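Local atomic coordinates of tryptophan halogenase (Shewanella frigidimarina, PDB entry 2PYX), a protein that probably acts as a flavin-dependent halogenase, using FAD chemistry of the monooxygenase type to halogenate tryptophan or a related substrate. Residues T182-T186 / Q187-V191; A175-S178 / Q179-E183; L440-W443 / R444-P448. All blocks are in the same frame, centred on the assembly; numbering follows the deposited sequence. Where two conformers were deposited one is given.

Interaction 1: T182-T186 / Q187-V191; sequences TEHCT and QKLGV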
# COMPACT_ATOMS: atom_id res chain seq x y z
N THR A 182 -13.51 -14.34 -1.90
CA THR A 182 -13.81 -15.61 -2.56
C THR A 182 -15.31 -15.84 -2.57
O THR A 182 -15.90 -16.20 -3.58
CB THR A 182 -13.16 -16.75 -1.78
OG1 THR A 182 -11.72 -16.64 -1.84
CG2 THR A 182 -13.60 -18.11 -2.34
N GLU A 183 -15.91 -15.61 -1.39
CA GLU A 183 -17.37 -15.77 -1.23
C GLU A 183 -18.13 -14.80 -2.12
O GLU A 183 -19.00 -15.19 -2.87
CB GLU A 183 -17.77 -15.57 0.25
CG GLU A 183 -17.18 -16.62 1.16
CD GLU A 183 -17.09 -16.24 2.65
OE1 GLU A 183 -17.39 -15.08 3.05
OE2 GLU A 183 -16.64 -17.15 3.42
N HIS A 184 -17.76 -13.52 -2.07
CA HIS A 184 -18.46 -12.55 -2.87
C HIS A 184 -18.30 -12.81 -4.36
O HIS A 184 -19.26 -12.77 -5.13
CB HIS A 184 -17.94 -11.19 -2.52
CG HIS A 184 -18.61 -10.09 -3.27
ND1 HIS A 184 -19.81 -9.54 -2.87
CD2 HIS A 184 -18.24 -9.42 -4.39
CE1 HIS A 184 -20.15 -8.58 -3.72
NE2 HIS A 184 -19.21 -8.49 -4.65
N CYS A 185 -17.07 -13.07 -4.80
CA CYS A 185 -16.83 -13.20 -6.23
C CYS A 185 -17.48 -14.42 -6.86
O CYS A 185 -17.95 -14.38 -7.99
CB CYS A 185 -15.35 -13.25 -6.55
SG CYS A 185 -14.51 -11.64 -6.28
N THR A 186 -17.48 -15.53 -6.12
CA THR A 186 -18.05 -16.77 -6.64
C THR A 186 -19.57 -16.80 -6.52
O THR A 186 -20.25 -17.30 -7.44
CB THR A 186 -17.44 -18.02 -5.97
OG1 THR A 186 -17.71 -18.01 -4.58
CG2 THR A 186 -15.93 -18.06 -6.18
N GLN A 187 -20.10 -16.24 -5.44
CA GLN A 187 -21.55 -16.34 -5.18
C GLN A 187 -22.38 -15.18 -5.74
O GLN A 187 -23.56 -15.34 -6.02
CB GLN A 187 -21.84 -16.51 -3.68
CG GLN A 187 -21.07 -17.72 -3.05
CD GLN A 187 -21.25 -19.04 -3.82
OE1 GLN A 187 -22.37 -19.59 -3.88
NE2 GLN A 187 -20.17 -19.54 -4.45
N LYS A 188 -21.74 -14.03 -5.94
CA LYS A 188 -22.43 -12.88 -6.45
C LYS A 188 -21.91 -12.37 -7.79
O LYS A 188 -22.69 -11.81 -8.57
CB LYS A 188 -22.38 -11.78 -5.41
CG LYS A 188 -23.08 -12.14 -4.07
CD LYS A 188 -22.96 -10.97 -3.12
CE LYS A 188 -23.77 -11.10 -1.83
NZ LYS A 188 -23.69 -9.82 -0.99
N LEU A 189 -20.63 -12.59 -8.10
CA LEU A 189 -20.04 -12.05 -9.33
C LEU A 189 -19.72 -13.09 -10.39
O LEU A 189 -19.15 -12.76 -11.41
CB LEU A 189 -18.78 -11.22 -9.02
CG LEU A 189 -18.94 -10.04 -8.07
CD1 LEU A 189 -17.61 -9.33 -7.95
CD2 LEU A 189 -20.01 -9.11 -8.52
N GLY A 190 -20.15 -14.34 -10.21
CA GLY A 190 -20.04 -15.34 -11.27
C GLY A 190 -18.66 -15.87 -11.64
O GLY A 190 -18.49 -16.47 -12.72
N VAL A 191 -17.69 -15.66 -10.75
CA VAL A 191 -16.34 -16.16 -10.96
C VAL A 191 -16.30 -17.68 -10.69
O VAL A 191 -16.83 -18.16 -9.68
CB VAL A 191 -15.34 -15.39 -10.10
CG1 VAL A 191 -13.93 -15.95 -10.25
CG2 VAL A 191 -15.38 -13.92 -10.53
O HOH W 1 -20.96 -10.06 -0.41
O HOH W 2 -22.23 -15.66 -8.89
O HOH W 3 -19.53 -18.66 -9.54
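The imidazole of His184 carries Lys188 on one face: CB of Lys188 stands 4.2 Å above the ring plane, offset toward the rim, while CD of Lys188 comes within 3.5 Å of His184 ND1. This is the C-terminal turn of helix 174-187, where the chain heads for strand 192-195, the outermost strand of the Rossmann-type sheet within the chain. Leu189 approaches the ring obliquely, its CD1 3.6 Å from His184 CD2. At the edge, in the plane of the ring, water 1 meets ND1 and also accepts from Lys188 NZ, so the extended lysine chain and the imidazole are joined through solvent. NE2 of His184 is held by Ile73 O.

Gln187 N still donates to Glu183 O and Lys188 N to His184 O, both in helical i to i+4 fashion. Then Val191 N reaches back to Cys185 O at 3.1 Å, six residues away and nearly straight (166°). Gly190 makes this turn with a positive phi of 70°. Thr186 O accepts from two waters, one of which accepts from Gly190 N while the other donates to Val191 O. Cys185 CB packs on Val191 CG2, and Leu189 touches Ala27 of helix 16-31.

The second flat group is the Gln187 amide. Its chain bends at chi2, -51°, folding Gln187 NE2 back to Thr186 OG1 at 2.9 Å, with the hydroxyl oxygen close to the amide plane. Thr186 OG1 in turn donates to Thr182 O at 2.7 Å. That carbonyl is gripped twice: Thr186 N and Thr186 OG1 arrive from opposite faces of its plane.

Interaction 2: A175-S178 / Q179-E183; sequences AKFS and QLLTE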
# COMPACT_ATOMS: atom_id res chain seq x y z
N ALA A 175 -5.90 -12.75 5.11
CA ALA A 175 -6.49 -14.05 4.85
C ALA A 175 -8.02 -13.97 4.97
O ALA A 175 -8.77 -14.55 4.17
CB ALA A 175 -5.96 -15.11 5.79
N LYS A 176 -8.50 -13.26 5.97
CA LYS A 176 -9.94 -13.09 6.13
C LYS A 176 -10.54 -12.28 4.98
O LYS A 176 -11.64 -12.56 4.51
CB LYS A 176 -10.28 -12.44 7.48
CG LYS A 176 -10.03 -13.38 8.66
CD LYS A 176 -10.32 -12.74 9.98
CE LYS A 176 -10.07 -13.73 11.12
NZ LYS A 176 -10.89 -13.37 12.32
N PHE A 177 -9.78 -11.31 4.49
CA PHE A 177 -10.20 -10.54 3.33
C PHE A 177 -10.30 -11.42 2.08
O PHE A 177 -11.28 -11.38 1.37
CB PHE A 177 -9.23 -9.35 3.14
CG PHE A 177 -9.62 -8.34 2.07
CD1 PHE A 177 -10.94 -8.11 1.72
CD2 PHE A 177 -8.62 -7.57 1.49
CE1 PHE A 177 -11.26 -7.17 0.74
CE2 PHE A 177 -8.95 -6.61 0.52
CZ PHE A 177 -10.26 -6.43 0.16
N SER A 178 -9.29 -12.23 1.82
CA SER A 178 -9.31 -13.14 0.68
C SER A 178 -10.52 -14.07 0.75
O SER A 178 -11.14 -14.37 -0.26
CB SER A 178 -8.02 -13.96 0.67
OG SER A 178 -6.92 -13.11 0.41
N GLN A 179 -10.83 -14.54 1.97
CA GLN A 179 -12.00 -15.42 2.15
C GLN A 179 -13.31 -14.70 1.84
O GLN A 179 -14.19 -15.22 1.16
CB GLN A 179 -12.04 -16.01 3.54
CG GLN A 179 -13.14 -17.06 3.73
CD GLN A 179 -13.14 -18.16 2.66
OE1 GLN A 179 -12.11 -18.77 2.37
NE2 GLN A 179 -14.31 -18.41 2.06
N LEU A 180 -13.43 -13.47 2.34
CA LEU A 180 -14.62 -12.68 2.02
C LEU A 180 -14.77 -12.47 0.51
O LEU A 180 -15.84 -12.62 -0.05
CB LEU A 180 -14.57 -11.33 2.76
CG LEU A 180 -15.60 -10.25 2.45
CD1 LEU A 180 -16.99 -10.83 2.48
CD2 LEU A 180 -15.55 -9.12 3.44
N LEU A 181 -13.67 -12.15 -0.15
CA LEU A 181 -13.71 -11.91 -1.59
C LEU A 181 -14.04 -13.21 -2.37
O LEU A 181 -14.75 -13.18 -3.37
CB LEU A 181 -12.36 -11.37 -2.08
CG LEU A 181 -12.08 -9.93 -1.64
CD1 LEU A 181 -10.61 -9.62 -1.91
CD2 LEU A 181 -13.02 -8.93 -2.33
N THR A 182 -13.51 -14.34 -1.90
CA THR A 182 -13.81 -15.61 -2.56
C THR A 182 -15.31 -15.84 -2.57
O THR A 182 -15.90 -16.20 -3.58
CB THR A 182 -13.16 -16.75 -1.78
OG1 THR A 182 -11.72 -16.64 -1.84
CG2 THR A 182 -13.60 -18.11 -2.34
N GLU A 183 -15.91 -15.61 -1.39
CA GLU A 183 -17.37 -15.77 -1.23
C GLU A 183 -18.13 -14.80 -2.12
O GLU A 183 -19.00 -15.19 -2.87
CB GLU A 183 -17.77 -15.57 0.25
CG GLU A 183 -17.18 -16.62 1.16
CD GLU A 183 -17.09 -16.24 2.65
OE1 GLU A 183 -17.39 -15.08 3.05
OE2 GLU A 183 -16.64 -17.15 3.42
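Apolar packing between Phe177 and Leu181, one turn apart on helix 174-187, is the main side-chain contact here. Leu181 lays CD1 over one face of the Phe177 ring, 3.8 Å from the centroid and 17° off the normal, which meets the definition of a CH-pi contact. Leu181 CD1 is displaced toward the rim and is nearest Phe177 CE1, at 3.7 Å. Phe177 has CG anti to its own N (chi1 -173°), whereas Leu181 has CG anti to its carbonyl carbon; with these different first torsions the side chains meet on one flank of the helix.

The main-chain bonds follow the alpha-helical pattern: Gln179 N to Ala175 O, Leu180 N to Lys176 O, Leu181 N to Phe177 O and Thr182 N to Ser178 O. Ser178 O takes a second donor, Thr182 OG1, at 2.8 Å. The hydroxyl comes from above the carbonyl plane, on the face opposite to Thr182 N, so one oxygen is bonded on both sides.

A side-chain bond links two polar residues one turn apart. Gln179 NE2 donates to Glu183 OE2 at 3.0 Å; the carboxylate oxygen is close to the plane of the amide but is itself met from above the carboxylate plane.

Around the helix, Phe177 packs on Met66 and Leu70 of helix 65-73 and meets Phe80 edge-to-face. Leu181 touches Ile73, Trp20 and Ile21. Ser178 lies against Thr17 and about 3 Å from Gly16 by nearest atoms, both predicted FAD-binding residues. Helix 174-187 is thus set against the glycine-rich turn between strand 9-13 and helix 16-31, a strand-turn-helix consistent with the family's Rossmann-type FAD-binding fold.

Interaction 3: L440-W443 / R444-P448; sequences LELW and RYQTP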
# COMPACT_ATOMS: atom_id res chain seq x y z
N LEU A 440 16.52 15.60 -4.67
CA LEU A 440 17.12 16.07 -3.42
C LEU A 440 17.88 17.38 -3.61
O LEU A 440 17.85 18.24 -2.75
CB LEU A 440 18.04 14.99 -2.84
CG LEU A 440 17.30 13.80 -2.22
CD1 LEU A 440 18.29 12.68 -1.94
CD2 LEU A 440 16.48 14.19 -1.01
N GLU A 441 18.53 17.51 -4.76
CA GLU A 441 19.22 18.74 -5.09
C GLU A 441 18.21 19.86 -5.36
O GLU A 441 18.35 20.96 -4.82
CB GLU A 441 20.16 18.51 -6.27
CG GLU A 441 20.84 19.75 -6.79
CD GLU A 441 21.63 19.47 -8.07
OE1 GLU A 441 21.05 19.36 -9.21
OE2 GLU A 441 22.87 19.41 -7.91
N LEU A 442 17.20 19.58 -6.18
CA LEU A 442 16.20 20.59 -6.48
C LEU A 442 15.48 21.07 -5.24
O LEU A 442 15.24 22.27 -5.07
CB LEU A 442 15.20 20.04 -7.50
CG LEU A 442 14.10 20.97 -7.97
CD1 LEU A 442 14.71 22.19 -8.62
CD2 LEU A 442 13.15 20.26 -8.91
N TRP A 443 15.16 20.14 -4.33
CA TRP A 443 14.34 20.47 -3.17
C TRP A 443 15.11 21.27 -2.13
O TRP A 443 14.48 21.83 -1.24
CB TRP A 443 13.72 19.21 -2.58
CG TRP A 443 12.75 18.56 -3.49
CD1 TRP A 443 12.03 19.16 -4.49
CD2 TRP A 443 12.34 17.18 -3.47
NE1 TRP A 443 11.19 18.24 -5.09
CE2 TRP A 443 11.36 17.02 -4.49
CE3 TRP A 443 12.72 16.07 -2.73
CZ2 TRP A 443 10.77 15.79 -4.76
CZ3 TRP A 443 12.13 14.84 -3.02
CH2 TRP A 443 11.18 14.72 -4.02
N ARG A 444 16.43 21.34 -2.24
CA ARG A 444 17.16 22.31 -1.42
C ARG A 444 16.71 23.73 -1.72
O ARG A 444 16.86 24.61 -0.87
CB ARG A 444 18.65 22.20 -1.68
CG ARG A 444 19.30 20.96 -1.17
CD ARG A 444 20.75 20.92 -1.61
NE ARG A 444 21.50 22.00 -0.98
CZ ARG A 444 22.72 22.41 -1.34
NH1 ARG A 444 23.37 21.85 -2.35
NH2 ARG A 444 23.30 23.41 -0.67
N TYR A 445 16.19 23.95 -2.92
CA TYR A 445 15.95 25.29 -3.44
C TYR A 445 14.49 25.61 -3.68
O TYR A 445 14.13 26.79 -3.78
CB TYR A 445 16.79 25.57 -4.70
CG TYR A 445 18.24 25.46 -4.41
CD1 TYR A 445 18.89 26.47 -3.73
CD2 TYR A 445 18.96 24.33 -4.78
CE1 TYR A 445 20.22 26.35 -3.42
CE2 TYR A 445 20.30 24.22 -4.48
CZ TYR A 445 20.92 25.24 -3.81
OH TYR A 445 22.29 25.15 -3.50
N GLN A 446 13.64 24.60 -3.78
CA GLN A 446 12.20 24.81 -3.91
C GLN A 446 11.43 23.63 -3.35
O GLN A 446 11.96 22.51 -3.30
CB GLN A 446 11.79 25.08 -5.35
CG GLN A 446 12.04 23.92 -6.31
CD GLN A 446 11.59 24.25 -7.71
OE1 GLN A 446 11.78 25.39 -8.18
NE2 GLN A 446 10.97 23.27 -8.39
N THR A 447 10.20 23.83 -2.93
CA THR A 447 9.42 22.74 -2.41
C THR A 447 9.06 21.73 -3.49
O THR A 447 8.93 22.08 -4.68
CB THR A 447 8.14 23.19 -1.71
OG1 THR A 447 7.29 23.83 -2.67
CG2 THR A 447 8.45 24.14 -0.58
N PRO A 448 8.82 20.47 -3.09
CA PRO A 448 8.20 19.50 -4.02
C PRO A 448 6.87 20.06 -4.49
O PRO A 448 6.16 20.75 -3.75
CB PRO A 448 8.00 18.24 -3.17
CG PRO A 448 9.03 18.41 -1.98
CD PRO A 448 9.03 19.89 -1.74
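Leu442 O is the acceptor that Tyr445 and Gln446 share as the chain leaves helix 434-443. Tyr445 N donates to Leu442 O at 2.9 Å from above the carbonyl plane. Gln446 N reaches Leu442 O at 3.1 Å, within that plane. Arg444 N is also divided: it bonds Glu441 O at 3.2 Å, from well above the carbonyl plane, and makes a weak bond to Leu440 O. Bonds of i to i+3 type, by Arg444 and Tyr445, are therefore mixed in this last turn with i to i+4 bonds, by Gln446 and, weakly, Arg444.

The polar atoms of Trp443 find partners outside the turn: its O accepts from Thr476 OG1, and its NE1 bonds Asp452 OD2. Gln446 O is approached by Trp443 CA at 3.1 Å, a CA-H...O contact with 155° at the hydrogen. Pro448 O accepts from Gln466 NE2 of helix 462-471.

Apolar contacts accompany these bonds. Pro448 lays CG over the five-membered ring of Trp443, 3.7 Å from its centroid and 9° off the normal, a CH-pi contact in which the two side chains cross at about a right angle. Both residues also touch Leu469. The Leu442 methyls meet the Gln446 amide, CD2 3.8 Å from NE2, the two side chains crossing at a slant; Gln446 reaches them with CG set between its own N and carbonyl carbon, chi1 63°.

The chemistry implies an indole held in two ways: it is packed on one face by Pro448, and the bond from NE1 to Asp452 OD2 probably restricts its rotation.

Overall arrangement
Interactions 1 and 2 are neighbours on helix 174-187, sharing Thr182 and Glu183, with centres 10 Å apart. Interaction 3 lies on the opposite side of the chain's centre, about 44 Å from interaction 2 between centres, and touches neither. All three are partly buried. Interaction 2 is mid-helix, with regular i to i+4 bonding, and its buried flank faces helices 16-31 and 65-73 beside the predicted FAD-binding residues. Interactions 1 and 3 are helix ends: 1 leads into strand 192-195, outermost in its sheet within the chain, and brings in three waters, whereas 3 opens into a loop packed on helix 462-471, away from the annotated sites, with Trp443 met by Thr476 and Asp452.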